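Local structure of aldehyde dehydrogenase 12 (Zea mays, 6D97) at residues 174-177 against 178-182; 309-312 against 313-316; 338-341 against 342-345; 514-517 against 518-521. The protein catalyses the NAD+-dependent oxidation of L-glutamate gamma-semialdehyde to glutamate, the last step of proline catabolism in plants. One frame throughout, in Å; residues are numbered along the deposited sequence.

Contact 1: 174-177 against 178-182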
loop_
_atom_site.group_PDB
_atom_site.type_symbol
_atom_site.label_atom_id
_atom_site.label_comp_id
_atom_site.label_asym_id
_atom_site.label_seq_id
_atom_site.Cartn_x
_atom_site.Cartn_y
_atom_site.Cartn_z
ATOM N N PRO A 174 9.691 1.881 12.011
ATOM C CA PRO A 174 10.713 2.200 13.016
ATOM C C PRO A 174 10.592 1.309 14.244
ATOM O O PRO A 174 9.494 0.909 14.639
ATOM C CB PRO A 174 10.432 3.667 13.360
ATOM C CG PRO A 174 9.704 4.202 12.185
ATOM C CD PRO A 174 8.889 3.063 11.646
ATOM N N GLY A 175 11.738 1.003 14.844
ATOM C CA GLY A 175 11.788 0.181 16.034
ATOM C C GLY A 175 11.534 0.980 17.300
ATOM O O GLY A 175 11.077 2.125 17.280
ATOM N N ASN A 176 11.855 0.350 18.431
ATOM C CA ASN A 176 11.574 0.923 19.743
ATOM C C ASN A 176 12.639 1.902 20.215
ATOM O O ASN A 176 12.421 2.590 21.220
ATOM C CB ASN A 176 11.427 -0.188 20.788
ATOM C CG ASN A 176 10.165 -1.008 20.598
ATOM O OD1 ASN A 176 9.414 -0.809 19.642
ATOM N ND2 ASN A 176 9.927 -1.941 21.514
ATOM N N HIS A 177 13.772 1.985 19.525
ATOM C CA HIS A 177 14.890 2.800 19.972
ATOM C C HIS A 177 15.828 3.012 18.794
ATOM O O HIS A 177 15.713 2.351 17.758
ATOM C CB HIS A 177 15.626 2.142 21.145
ATOM C CG HIS A 177 16.012 0.718 20.889
ATOM N ND1 HIS A 177 15.326 -0.347 21.431
ATOM C CD2 HIS A 177 17.004 0.183 20.139
ATOM C CE1 HIS A 177 15.881 -1.477 21.031
ATOM N NE2 HIS A 177 16.902 -1.183 20.245
ATOM N N LEU A 178 16.765 3.940 18.975
ATOM C CA LEU A 178 17.753 4.245 17.949
ATOM C C LEU A 178 18.446 2.975 17.475
ATOM O O LEU A 178 18.832 2.125 18.280
ATOM C CB LEU A 178 18.779 5.237 18.501
ATOM C CG LEU A 178 19.945 5.649 17.602
ATOM C CD1 LEU A 178 19.435 6.395 16.376
ATOM C CD2 LEU A 178 20.923 6.509 18.381
ATOM N N GLY A 179 18.574 2.835 16.159
ATOM C CA GLY A 179 19.250 1.695 15.583
ATOM C C GLY A 179 18.377 0.493 15.304
ATOM O O GLY A 179 18.871 -0.488 14.735
ATOM N N GLN A 180 17.103 0.529 15.677
ATOM C CA GLN A 180 16.202 -0.592 15.456
ATOM C C GLN A 180 15.137 -0.206 14.440
ATOM O O GLN A 180 14.480 0.829 14.585
ATOM C CB GLN A 180 15.547 -1.049 16.761
ATOM C CG GLN A 180 14.752 -2.345 16.625
ATOM C CD GLN A 180 14.003 -2.711 17.894
ATOM O OE1 GLN A 180 12.925 -2.178 18.171
ATOM N NE2 GLN A 180 14.580 -3.615 18.680
ATOM N N ARG A 181 14.978 -1.037 13.412
ATOM C CA ARG A 181 13.932 -0.871 12.414
ATOM C C ARG A 181 13.636 -2.246 11.836
ATOM O O ARG A 181 14.559 -3.023 11.577
ATOM C CB ARG A 181 14.352 0.117 11.317
ATOM C CG ARG A 181 15.774 -0.091 10.843
ATOM C CD ARG A 181 16.429 1.206 10.394
ATOM N NE ARG A 181 17.887 1.084 10.321
ATOM C CZ ARG A 181 18.736 1.677 11.158
ATOM N NH1 ARG A 181 18.275 2.450 12.130
ATOM N NH2 ARG A 181 20.046 1.508 11.015
ATOM N N SER A 182 12.355 -2.559 11.665
ATOM C CA SER A 182 11.933 -3.867 11.182
ATOM C C SER A 182 11.465 -3.771 9.736
ATOM O O SER A 182 10.799 -2.807 9.351
ATOM C CB SER A 182 10.816 -4.441 12.056
ATOM O OG SER A 182 9.700 -3.570 12.103
HETATM O O HOH W 1 8.902 -2.079 14.346
#
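Asn176 and His177 meet Gln180 across the tip of a beta hairpin, where strand 170-174 hands over to strand 180-187 in the three-stranded antiparallel sheet. Pro174 and Arg181 form the last antiparallel pair, a non-hydrogen-bonded one. Beyond it, Gly175 N donates to Gln180 O at 2.8 Å. The chain then reverses through a type II turn from His177 to Gln180, closed by Gln180 N on His177 O at 3.1 Å. With CG anti to its backbone N (chi1 -172°) and the chain extended, Gln180 reaches back over the loop and takes Asn176 N on OE1 at 2.8 Å in a nearly straight bond. Its CB lies over one face of the His177 imidazole, a CH-pi contact 4.1 Å from the ring centroid. Gln180 NE2 approaches His177 CE1 at 3.4 Å. Asp533 binds both His177 NE2 and Gln180 NE2. The tip lies at subunit interfaces: Asn176 OD1 bonds Arg165 of the second subunit, Arg181 NH1 bonds Gln475 of the fourth, and His177 packs on Arg491 of the third. With OE1 held by a backbone N-H and NE2 by a carboxylate, the Gln180 amide is fixed in its rotation, and ring and amide share one acidic partner.

Contact 2: 309-312 against 313-316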
loop_
_atom_site.group_PDB
_atom_site.type_symbol
_atom_site.label_atom_id
_atom_site.label_comp_id
_atom_site.label_asym_id
_atom_site.label_seq_id
_atom_site.Cartn_x
_atom_site.Cartn_y
_atom_site.Cartn_z
ATOM N N VAL A 309 -31.688 -6.821 -22.948
ATOM C CA VAL A 309 -31.909 -8.257 -23.104
ATOM C C VAL A 309 -30.980 -8.838 -24.163
ATOM O O VAL A 309 -30.432 -9.934 -23.995
ATOM C CB VAL A 309 -33.386 -8.536 -23.435
ATOM C CG1 VAL A 309 -33.624 -10.032 -23.560
ATOM C CG2 VAL A 309 -34.294 -7.927 -22.375
ATOM N N ASP A 310 -30.791 -8.118 -25.272
ATOM C CA ASP A 310 -29.892 -8.592 -26.320
ATOM C C ASP A 310 -28.467 -8.731 -25.800
ATOM O O ASP A 310 -27.816 -9.761 -26.011
ATOM C CB ASP A 310 -29.935 -7.642 -27.516
ATOM C CG ASP A 310 -31.236 -7.729 -28.284
ATOM O OD1 ASP A 310 -31.657 -8.854 -28.622
ATOM O OD2 ASP A 310 -31.840 -6.671 -28.548
ATOM N N TYR A 311 -27.968 -7.701 -25.112
ATOM C CA TYR A 311 -26.609 -7.756 -24.583
ATOM C C TYR A 311 -26.452 -8.892 -23.581
ATOM O O TYR A 311 -25.456 -9.625 -23.615
ATOM C CB TYR A 311 -26.234 -6.424 -23.935
ATOM C CG TYR A 311 -24.766 -6.332 -23.566
ATOM C CD1 TYR A 311 -24.290 -6.871 -22.375
ATOM C CD2 TYR A 311 -23.857 -5.713 -24.414
ATOM C CE1 TYR A 311 -22.949 -6.794 -22.042
ATOM C CE2 TYR A 311 -22.516 -5.630 -24.088
ATOM C CZ TYR A 311 -22.068 -6.173 -22.903
ATOM O OH TYR A 311 -20.734 -6.092 -22.576
ATOM N N VAL A 312 -27.418 -9.042 -22.672
ATOM C CA VAL A 312 -27.341 -10.090 -21.658
ATOM C C VAL A 312 -27.364 -11.467 -22.308
ATOM O O VAL A 312 -26.644 -12.381 -21.887
ATOM C CB VAL A 312 -28.480 -9.926 -20.633
ATOM C CG1 VAL A 312 -28.507 -11.102 -19.668
ATOM C CG2 VAL A 312 -28.317 -8.617 -19.878
ATOM N N ALA A 313 -28.182 -11.638 -23.348
ATOM C CA ALA A 313 -28.247 -12.927 -24.028
ATOM C C ALA A 313 -26.913 -13.266 -24.680
ATOM O O ALA A 313 -26.435 -14.401 -24.586
ATOM C CB ALA A 313 -29.373 -12.923 -25.063
ATOM N N TRP A 314 -26.297 -12.284 -25.341
ATOM C CA TRP A 314 -25.008 -12.508 -25.987
ATOM C C TRP A 314 -23.958 -12.948 -24.976
ATOM O O TRP A 314 -23.186 -13.881 -25.229
ATOM C CB TRP A 314 -24.566 -11.238 -26.709
ATOM C CG TRP A 314 -23.143 -11.239 -27.172
ATOM C CD1 TRP A 314 -22.612 -11.961 -28.202
ATOM C CD2 TRP A 314 -22.073 -10.453 -26.637
ATOM N NE1 TRP A 314 -21.272 -11.680 -28.333
ATOM C CE2 TRP A 314 -20.917 -10.757 -27.383
ATOM C CE3 TRP A 314 -21.979 -9.522 -25.599
ATOM C CZ2 TRP A 314 -19.685 -10.163 -27.123
ATOM C CZ3 TRP A 314 -20.754 -8.932 -25.342
ATOM C CH2 TRP A 314 -19.625 -9.255 -26.100
ATOM N N VAL A 315 -23.929 -12.295 -23.813
ATOM C CA VAL A 315 -22.955 -12.656 -22.789
ATOM C C VAL A 315 -23.238 -14.051 -22.253
ATOM O O VAL A 315 -22.313 -14.822 -21.967
ATOM C CB VAL A 315 -22.956 -11.606 -21.666
ATOM C CG1 VAL A 315 -22.026 -12.029 -20.553
ATOM C CG2 VAL A 315 -22.547 -10.261 -22.219
ATOM N N CYS A 316 -24.519 -14.400 -22.117
ATOM C CA CYS A 316 -24.879 -15.747 -21.688
ATOM C C CYS A 316 -24.371 -16.793 -22.674
ATOM O O CYS A 316 -23.849 -17.836 -22.268
ATOM C CB CYS A 316 -26.395 -15.856 -21.521
ATOM S SG CYS A 316 -27.046 -15.244 -19.945
#
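The Tyr311 ring receives Trp314 over one face: CE3 of the indole stands above it, displaced toward the rim, and CZ3 comes to 3.9 Å from Tyr311 CZ. For the indole the meeting is at its edge, with Tyr311 OH lying in its plane. This is a T-shaped pair, the edge of Trp314 directed at the face of Tyr311, with planes at 67° and centroids 5.4 Å apart. Both side chains start anti to their backbone N (chi1 -171° for Tyr311 and 168° for Trp314), and from neighbouring turns this brings the rings together. Val315 closes on the same tyrosine obliquely, its CG2 3.5 Å from Tyr311 CE1 and 3.3 Å from Tyr311 O. Trp541 of the third subunit meets both rings, and Tyr311 OH is bonded to Arg491 of its own chain, so the aromatic pair is built into a subunit interface. The backbone beneath is regular: Ala313 N donates to Val309 O at 2.9 Å, and Trp314 N, Val315 N and Cys316 N each reach the carbonyl four residues back. Val312 and Cys316 meet more loosely, CG1 to SG at 4.4 Å. Such i to i+3 and i to i+4 contacts belong to an alpha helix, here the opening turns of helix 309-321, the crossover of a beta-alpha-beta unit between parallel strands 298-302 and 331-337.

Contact 3: 338-341 against 342-345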
loop_
_atom_site.group_PDB
_atom_site.type_symbol
_atom_site.label_atom_id
_atom_site.label_comp_id
_atom_site.label_asym_id
_atom_site.label_seq_id
_atom_site.Cartn_x
_atom_site.Cartn_y
_atom_site.Cartn_z
ATOM N N LYS A 338 -37.872 -14.345 -12.207
ATOM C CA LYS A 338 -39.113 -14.573 -12.947
ATOM C C LYS A 338 -39.422 -13.436 -13.914
ATOM O O LYS A 338 -40.038 -13.663 -14.962
ATOM C CB LYS A 338 -40.272 -14.768 -11.967
ATOM C CG LYS A 338 -41.524 -15.375 -12.580
ATOM C CD LYS A 338 -42.612 -15.564 -11.529
ATOM C CE LYS A 338 -43.858 -16.203 -12.123
ATOM N NZ LYS A 338 -44.464 -15.368 -13.199
ATOM N N ASN A 339 -38.986 -12.213 -13.590
ATOM C CA ASN A 339 -39.231 -11.076 -14.471
ATOM C C ASN A 339 -38.608 -11.278 -15.845
ATOM O O ASN A 339 -39.086 -10.709 -16.832
ATOM C CB ASN A 339 -38.697 -9.792 -13.839
ATOM C CG ASN A 339 -39.390 -9.452 -12.537
ATOM O OD1 ASN A 339 -40.399 -10.060 -12.181
ATOM N ND2 ASN A 339 -38.854 -8.472 -11.820
ATOM N N TRP A 340 -37.546 -12.081 -15.933
ATOM C CA TRP A 340 -36.868 -12.313 -17.201
ATOM C C TRP A 340 -37.542 -13.374 -18.060
ATOM O O TRP A 340 -37.145 -13.544 -19.219
ATOM C CB TRP A 340 -35.413 -12.723 -16.955
ATOM C CG TRP A 340 -34.496 -11.588 -16.611
ATOM C CD1 TRP A 340 -34.282 -11.056 -15.374
ATOM C CD2 TRP A 340 -33.658 -10.856 -17.516
ATOM N NE1 TRP A 340 -33.365 -10.035 -15.450
ATOM C CE2 TRP A 340 -32.966 -9.892 -16.754
ATOM C CE3 TRP A 340 -33.424 -10.921 -18.894
ATOM C CZ2 TRP A 340 -32.061 -8.996 -17.326
ATOM C CZ3 TRP A 340 -32.522 -10.030 -19.461
ATOM C CH2 TRP A 340 -31.854 -9.081 -18.677
ATOM N N SER A 341 -38.543 -14.086 -17.532
ATOM C CA SER A 341 -39.141 -15.190 -18.277
ATOM C C SER A 341 -39.884 -14.708 -19.517
ATOM O O SER A 341 -39.991 -15.449 -20.499
ATOM C CB SER A 341 -40.085 -15.988 -17.377
ATOM O OG SER A 341 -41.159 -15.186 -16.923
ATOM N N SER A 342 -40.403 -13.483 -19.490
ATOM C CA SER A 342 -41.139 -12.920 -20.613
ATOM C C SER A 342 -40.287 -11.984 -21.460
ATOM O O SER A 342 -40.814 -11.323 -22.361
ATOM C CB SER A 342 -42.377 -12.185 -20.103
ATOM O OG SER A 342 -42.025 -11.225 -19.122
ATOM N N SER A 343 -38.982 -11.924 -21.197
ATOM C CA SER A 343 -38.110 -10.964 -21.861
ATOM C C SER A 343 -37.702 -11.394 -23.263
ATOM O O SER A 343 -37.235 -10.554 -24.039
ATOM C CB SER A 343 -36.852 -10.740 -21.017
ATOM O OG SER A 343 -36.102 -11.937 -20.891
ATOM N N GLY A 344 -37.872 -12.667 -23.607
ATOM C CA GLY A 344 -37.295 -13.209 -24.818
ATOM C C GLY A 344 -35.853 -13.647 -24.686
ATOM O O GLY A 344 -35.228 -13.979 -25.701
ATOM N N LEU A 345 -35.309 -13.661 -23.466
ATOM C CA LEU A 345 -33.901 -13.995 -23.268
ATOM C C LEU A 345 -33.602 -15.426 -23.698
ATOM O O LEU A 345 -32.672 -15.669 -24.475
ATOM C CB LEU A 345 -33.518 -13.796 -21.801
ATOM C CG LEU A 345 -32.141 -14.357 -21.444
ATOM C CD1 LEU A 345 -31.054 -13.377 -21.841
ATOM C CD2 LEU A 345 -32.059 -14.704 -19.973
#
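Trp340 meets Ser343 and Leu345 in the turn that leads from strand 331-337 to helix 345-354, and Ser343 forms an ST turn there. Along 338-341 the backbone angles are helical but the regular bonding is missing. Lys338 O starts the turn by taking two donors from Ser341, its N and its OG, the latter at 2.7 Å and in the carbonyl plane. Asn339 ND2 is hydrogen-bonded to Pro304 O. Trp340 is buried, its ring against Val309 and Val312 of helix 309-321. Edge-on, near the ring plane, CE3 meets Leu345 CB at 4.1 Å, and the same CE3 has Ser343 OG obliquely at 3.5 Å. Trp340 O is gripped twice by Ser343: by N at 3.1 Å, from high above the carbonyl plane, and by OG, tilted 22° from it. Gly344 follows at the N-cap position, right before helix 345-354. The Ser343 hydroxyl, tucked between its own N and carbonyl carbon (chi1 63°), faces both ways: it donates to Trp340 O at 2.5 Å and accepts from Leu345 N at 3.2 Å.

Contact 4: 514-517 against 518-521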
loop_
_atom_site.group_PDB
_atom_site.type_symbol
_atom_site.label_atom_id
_atom_site.label_comp_id
_atom_site.label_asym_id
_atom_site.label_seq_id
_atom_site.Cartn_x
_atom_site.Cartn_y
_atom_site.Cartn_z
ATOM N N ILE A 514 -3.711 -15.283 -10.460
ATOM C CA ILE A 514 -2.889 -15.245 -11.659
ATOM C C ILE A 514 -2.983 -13.854 -12.264
ATOM O O ILE A 514 -4.015 -13.184 -12.163
ATOM C CB ILE A 514 -3.322 -16.342 -12.662
ATOM C CG1 ILE A 514 -2.332 -16.445 -13.823
ATOM C CG2 ILE A 514 -4.733 -16.079 -13.179
ATOM C CD1 ILE A 514 -2.591 -17.635 -14.732
ATOM N N GLY A 515 -1.884 -13.406 -12.868
ATOM C CA GLY A 515 -1.897 -12.179 -13.641
ATOM C C GLY A 515 -1.380 -10.922 -12.964
ATOM O O GLY A 515 -0.427 -10.301 -13.448
ATOM N N THR A 516 -2.003 -10.534 -11.853
ATOM C CA THR A 516 -1.753 -9.242 -11.230
ATOM C C THR A 516 -0.501 -9.275 -10.358
ATOM O O THR A 516 -0.015 -10.348 -9.989
ATOM C CB THR A 516 -2.958 -8.818 -10.388
ATOM O OG1 THR A 516 -3.181 -9.762 -9.332
ATOM C CG2 THR A 516 -4.193 -8.727 -11.245
ATOM N N PRO A 517 0.053 -8.102 -10.026
ATOM C CA PRO A 517 1.182 -8.076 -9.082
ATOM C C PRO A 517 0.866 -8.743 -7.756
ATOM O O PRO A 517 1.728 -9.432 -7.199
ATOM C CB PRO A 517 1.457 -6.577 -8.911
ATOM C CG PRO A 517 0.966 -5.960 -10.189
ATOM C CD PRO A 517 -0.213 -6.780 -10.622
ATOM N N GLU A 518 -0.350 -8.555 -7.237
ATOM C CA GLU A 518 -0.732 -9.206 -5.988
ATOM C C GLU A 518 -0.758 -10.718 -6.142
ATOM O O GLU A 518 -0.271 -11.444 -5.267
ATOM C CB GLU A 518 -2.093 -8.697 -5.516
ATOM C CG GLU A 518 -2.107 -7.219 -5.174
ATOM C CD GLU A 518 -2.219 -6.341 -6.405
ATOM O OE1 GLU A 518 -2.617 -6.865 -7.468
ATOM O OE2 GLU A 518 -1.904 -5.135 -6.312
ATOM N N ALA A 519 -1.324 -11.208 -7.249
ATOM C CA ALA A 519 -1.377 -12.646 -7.490
ATOM C C ALA A 519 0.021 -13.245 -7.549
ATOM O O ALA A 519 0.271 -14.316 -6.984
ATOM C CB ALA A 519 -2.136 -12.928 -8.785
ATOM N N ILE A 520 0.947 -12.563 -8.221
ATOM C CA ILE A 520 2.315 -13.062 -8.321
ATOM C C ILE A 520 2.967 -13.104 -6.946
ATOM O O ILE A 520 3.614 -14.091 -6.577
ATOM C CB ILE A 520 3.123 -12.199 -9.302
ATOM C CG1 ILE A 520 2.570 -12.366 -10.715
ATOM C CG2 ILE A 520 4.596 -12.568 -9.237
ATOM C CD1 ILE A 520 3.223 -11.441 -11.724
ATOM N N LYS A 521 2.800 -12.034 -6.164
ATOM C CA LYS A 521 3.437 -11.974 -4.852
ATOM C C LYS A 521 2.836 -12.992 -3.891
ATOM O O LYS A 521 3.566 -13.622 -3.117
ATOM C CB LYS A 521 3.333 -10.562 -4.280
ATOM C CG LYS A 521 4.196 -9.535 -4.995
ATOM C CD LYS A 521 4.050 -8.154 -4.367
ATOM C CE LYS A 521 3.132 -7.255 -5.174
ATOM N NZ LYS A 521 2.661 -6.072 -4.391
HETATM O O HOH W 2 -4.738 -8.785 -7.614
#
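Thr516 OG1 accepts from Ala519 N at 3.1 Å, an N-cap bond with an N-H...O angle of 158°. OG1 sits between the backbone N and the carbonyl carbon of its own residue (chi1 62°), which turns it in under the first helical turn, where an amide N-H would otherwise lack a helical acceptor. The same oxygen shares a water with the neighbouring carboxylate: the water lies 2.5 Å from Thr516 OG1 and donates to Glu518 OE1 at 2.9 Å. Glu518 bends at chi2 (80°), so its carboxylate folds back toward the cap instead of running out from the helix. Its other oxygen, OE2, forms a salt bridge with Arg169 of the fourth subunit. A carboxylate beside the amino end of a helix is also probably stabilised by the helix dipole. Regular helical bonding begins with Ile520 N on Thr516 O at 3.0 Å and continues with Lys521 N on Pro517 O. Packing spreads from there. Ala519 CB fits beneath the cap, 3.4 Å from Thr516 OG1 and 3.3 Å from Ile514 N. Ile520 CG1 rests against Thr516 O, its side chain continuing to Leu167 and Tyr214. The Lys521 chain bends at chi3, bringing CE to 3.3 Å from Pro517 O. Ile514 packs on Leu207 and Gln208 of helix 203-214, about 7 Å from the side chain of Thr196, which binds NAD. A capping threonine followed by proline at N1 is a classic helix start, here opening helix 517-524 ahead of strand 526-533.

How the contacts relate
From the N terminus, contact 1 comes first and closes the hairpin between strands 170-174 and 180-187, far out at about 43 Å from the chain centre. Contact 2 follows on helix 309-321, and contact 3 then turns the chain from strand 331-337 into helix 345-354. Contact 4 starts helix 517-524 near the C terminus. All four run in series, so none nests or crosses. Contacts 2 and 3 touch: Leu345 CD1 packs 3.6 Å from Ala313 CA, joining the two helices flanking strand 331-337 in sequence. Contact 4 leads into strand 526-533, which pairs with the hairpin strand 180-187 of contact 1. Contacts 1, 2 and 4 also meet other subunits.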